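Local coordinates for radical SAM domain protein (PDB 6Y1X), which is the radical SAM carbide synthase NifB, an iron-sulfur enzyme that probably builds the precursor of the nitrogenase iron-molybdenum cofactor, at residues N142-P147 / A193-D198. Residues are numbered along the deposited sequence; the frame is centred on the assembly and turned at random.
Sequences NGLLLP and AKILLD
The turn after strand 136-141 of the radical SAM parallel sheet, which touches one [4Fe-4S] cluster through Asn142, packs here against helix 189-209, with Leu144 meeting Ile195 and Leu196. No hydrogen bond joins residues 142-147 to 193-198; the join is aliphatic and largely buried. Leu144 CB lies 3.8 Å from Leu196 CD1, while further out its CD1 lies over the helix backbone, 4.0 Å from Leu196 CA. That same methyl also reaches Ile195 CG2, the beta-branch methyl, again at 4.0 Å. With Leu144 CG anti to the backbone N (chi1 -179°), the second torsion of 62° turns CD1 towards the helix. The side chain thus touches two consecutive residues of one helical turn, and Tyr182 of strand 177-182 packs against both Leu144 and Ile195.

The backbone that presents Leu144 is shaped by two local turns. An Asx turn closes when the Leu144 N-H points at Asn142 OD1, 3.0 Å away and nearly straight at 166°, with the donor in the plane of the amide carbonyl. A type I beta turn from Gly143 to Leu146 overlaps it and leads into helix 146-156, with Leu145 as its N-cap. Gly143 has a positive phi, a backbone conformation readily open to a residue without a beta carbon. The other end of the Asn142 amide, ND2, bonds to Asn60 OD1, next to the cluster ligand Cys59, so both ends of the amide that lies by the cluster are held. Just beyond 193-198, Gln200 NE2 hydrogen-bonds to the Asn142 carbonyl O, which also lies 3.9 Å from the methyl Leu196 CD1.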
loop_
_atom_site.group_PDB
_atom_site.type_symbol
_atom_site.label_atom_id
_atom_site.label_comp_id
_atom_site.label_asym_id
_atom_site.label_seq_id
_atom_site.Cartn_x
_atom_site.Cartn_y
_atom_site.Cartn_z
ATOM N N ASN A 142 -0.438 4.990 1.863
ATOM C CA ASN A 142 -1.393 5.760 1.081
ATOM C C ASN A 142 -0.703 6.836 0.248
ATOM O O ASN A 142 -1.363 7.495 -0.562
ATOM C CB ASN A 142 -2.481 6.352 1.988
ATOM C CG ASN A 142 -1.934 7.308 3.046
ATOM O OD1 ASN A 142 -0.984 8.052 2.815
ATOM N ND2 ASN A 142 -2.544 7.279 4.219
ATOM N N GLY A 143 0.603 7.037 0.438
ATOM C CA GLY A 143 1.384 7.909 -0.415
ATOM C C GLY A 143 1.523 9.335 0.063
ATOM O O GLY A 143 2.363 10.069 -0.476
ATOM N N LEU A 144 0.717 9.765 1.040
ATOM C CA LEU A 144 0.747 11.168 1.447
ATOM C C LEU A 144 2.127 11.584 1.945
ATOM O O LEU A 144 2.613 12.666 1.602
ATOM C CB LEU A 144 -0.303 11.438 2.521
ATOM C CG LEU A 144 -0.349 12.896 2.991
ATOM C CD1 LEU A 144 -0.704 13.862 1.862
ATOM C CD2 LEU A 144 -1.322 13.041 4.153
ATOM N N LEU A 145 2.780 10.739 2.739
ATOM C CA LEU A 145 4.094 11.073 3.275
ATOM C C LEU A 145 5.235 10.446 2.488
ATOM O O LEU A 145 6.385 10.519 2.928
ATOM C CB LEU A 145 4.190 10.675 4.749
ATOM C CG LEU A 145 3.437 11.583 5.722
ATOM C CD1 LEU A 145 3.455 11.015 7.135
ATOM C CD2 LEU A 145 4.027 12.990 5.688
ATOM N N LEU A 146 4.949 9.834 1.340
ATOM C CA LEU A 146 6.007 9.182 0.570
ATOM C C LEU A 146 7.084 10.163 0.119
ATOM O O LEU A 146 8.277 9.835 0.251
ATOM C CB LEU A 146 5.399 8.417 -0.613
ATOM C CG LEU A 146 6.386 7.548 -1.395
ATOM C CD1 LEU A 146 7.151 6.652 -0.449
ATOM C CD2 LEU A 146 5.677 6.719 -2.457
ATOM N N PRO A 147 6.765 11.354 -0.408
ATOM C CA PRO A 147 7.856 12.282 -0.757
ATOM C C PRO A 147 8.718 12.652 0.434
ATOM O O PRO A 147 9.940 12.777 0.293
ATOM C CB PRO A 147 7.120 13.513 -1.304
ATOM C CG PRO A 147 5.780 13.049 -1.673
ATOM C CD PRO A 147 5.445 11.886 -0.797
ATOM N N ALA A 193 -7.867 16.439 -1.533
ATOM C CA ALA A 193 -7.607 15.505 -2.627
ATOM C C ALA A 193 -6.417 15.944 -3.474
ATOM O O ALA A 193 -5.636 15.104 -3.937
ATOM C CB ALA A 193 -8.853 15.347 -3.493
ATOM N N LYS A 194 -6.284 17.251 -3.721
ATOM C CA LYS A 194 -5.156 17.743 -4.509
ATOM C C LYS A 194 -3.845 17.582 -3.755
ATOM O O LYS A 194 -2.813 17.265 -4.357
ATOM C CB LYS A 194 -5.371 19.206 -4.893
ATOM C CG LYS A 194 -6.456 19.443 -5.931
ATOM C CD LYS A 194 -6.643 20.932 -6.175
ATOM C CE LYS A 194 -6.966 21.234 -7.625
ATOM N NZ LYS A 194 -5.830 20.874 -8.518
ATOM N N ILE A 195 -3.857 17.813 -2.440
ATOM C CA ILE A 195 -2.635 17.633 -1.665
ATOM C C ILE A 195 -2.220 16.173 -1.684
ATOM O O ILE A 195 -1.043 15.845 -1.881
ATOM C CB ILE A 195 -2.832 18.136 -0.224
ATOM C CG1 ILE A 195 -2.867 19.667 -0.180
ATOM C CG2 ILE A 195 -1.753 17.561 0.698
ATOM C CD1 ILE A 195 -3.453 20.220 1.103
ATOM N N LEU A 196 -3.188 15.271 -1.509
ATOM C CA LEU A 196 -2.878 13.850 -1.507
ATOM C C LEU A 196 -2.314 13.412 -2.849
ATOM O O LEU A 196 -1.245 12.797 -2.911
ATOM C CB LEU A 196 -4.133 13.041 -1.169
ATOM C CG LEU A 196 -3.985 11.517 -1.217
ATOM C CD1 LEU A 196 -2.969 11.026 -0.194
ATOM C CD2 LEU A 196 -5.329 10.832 -1.014
ATOM N N LEU A 197 -2.996 13.770 -3.945
ATOM C CA LEU A 197 -2.573 13.289 -5.258
ATOM C C LEU A 197 -1.197 13.812 -5.653
ATOM O O LEU A 197 -0.378 13.068 -6.206
ATOM C CB LEU A 197 -3.595 13.716 -6.310
ATOM C CG LEU A 197 -3.247 13.386 -7.763
ATOM C CD1 LEU A 197 -3.009 11.892 -7.934
ATOM C CD2 LEU A 197 -4.306 13.902 -8.725
ATOM N N ASP A 198 -0.941 15.098 -5.423
ATOM C CA ASP A 198 0.370 15.646 -5.749
ATOM C C ASP A 198 1.484 14.921 -4.998
ATOM O O ASP A 198 2.551 14.655 -5.563
ATOM C CB ASP A 198 0.381 17.152 -5.508
ATOM C CG ASP A 198 -0.324 17.914 -6.630
ATOM O OD1 ASP A 198 -1.573 17.949 -6.645
ATOM O OD2 ASP A 198 0.367 18.449 -7.522
#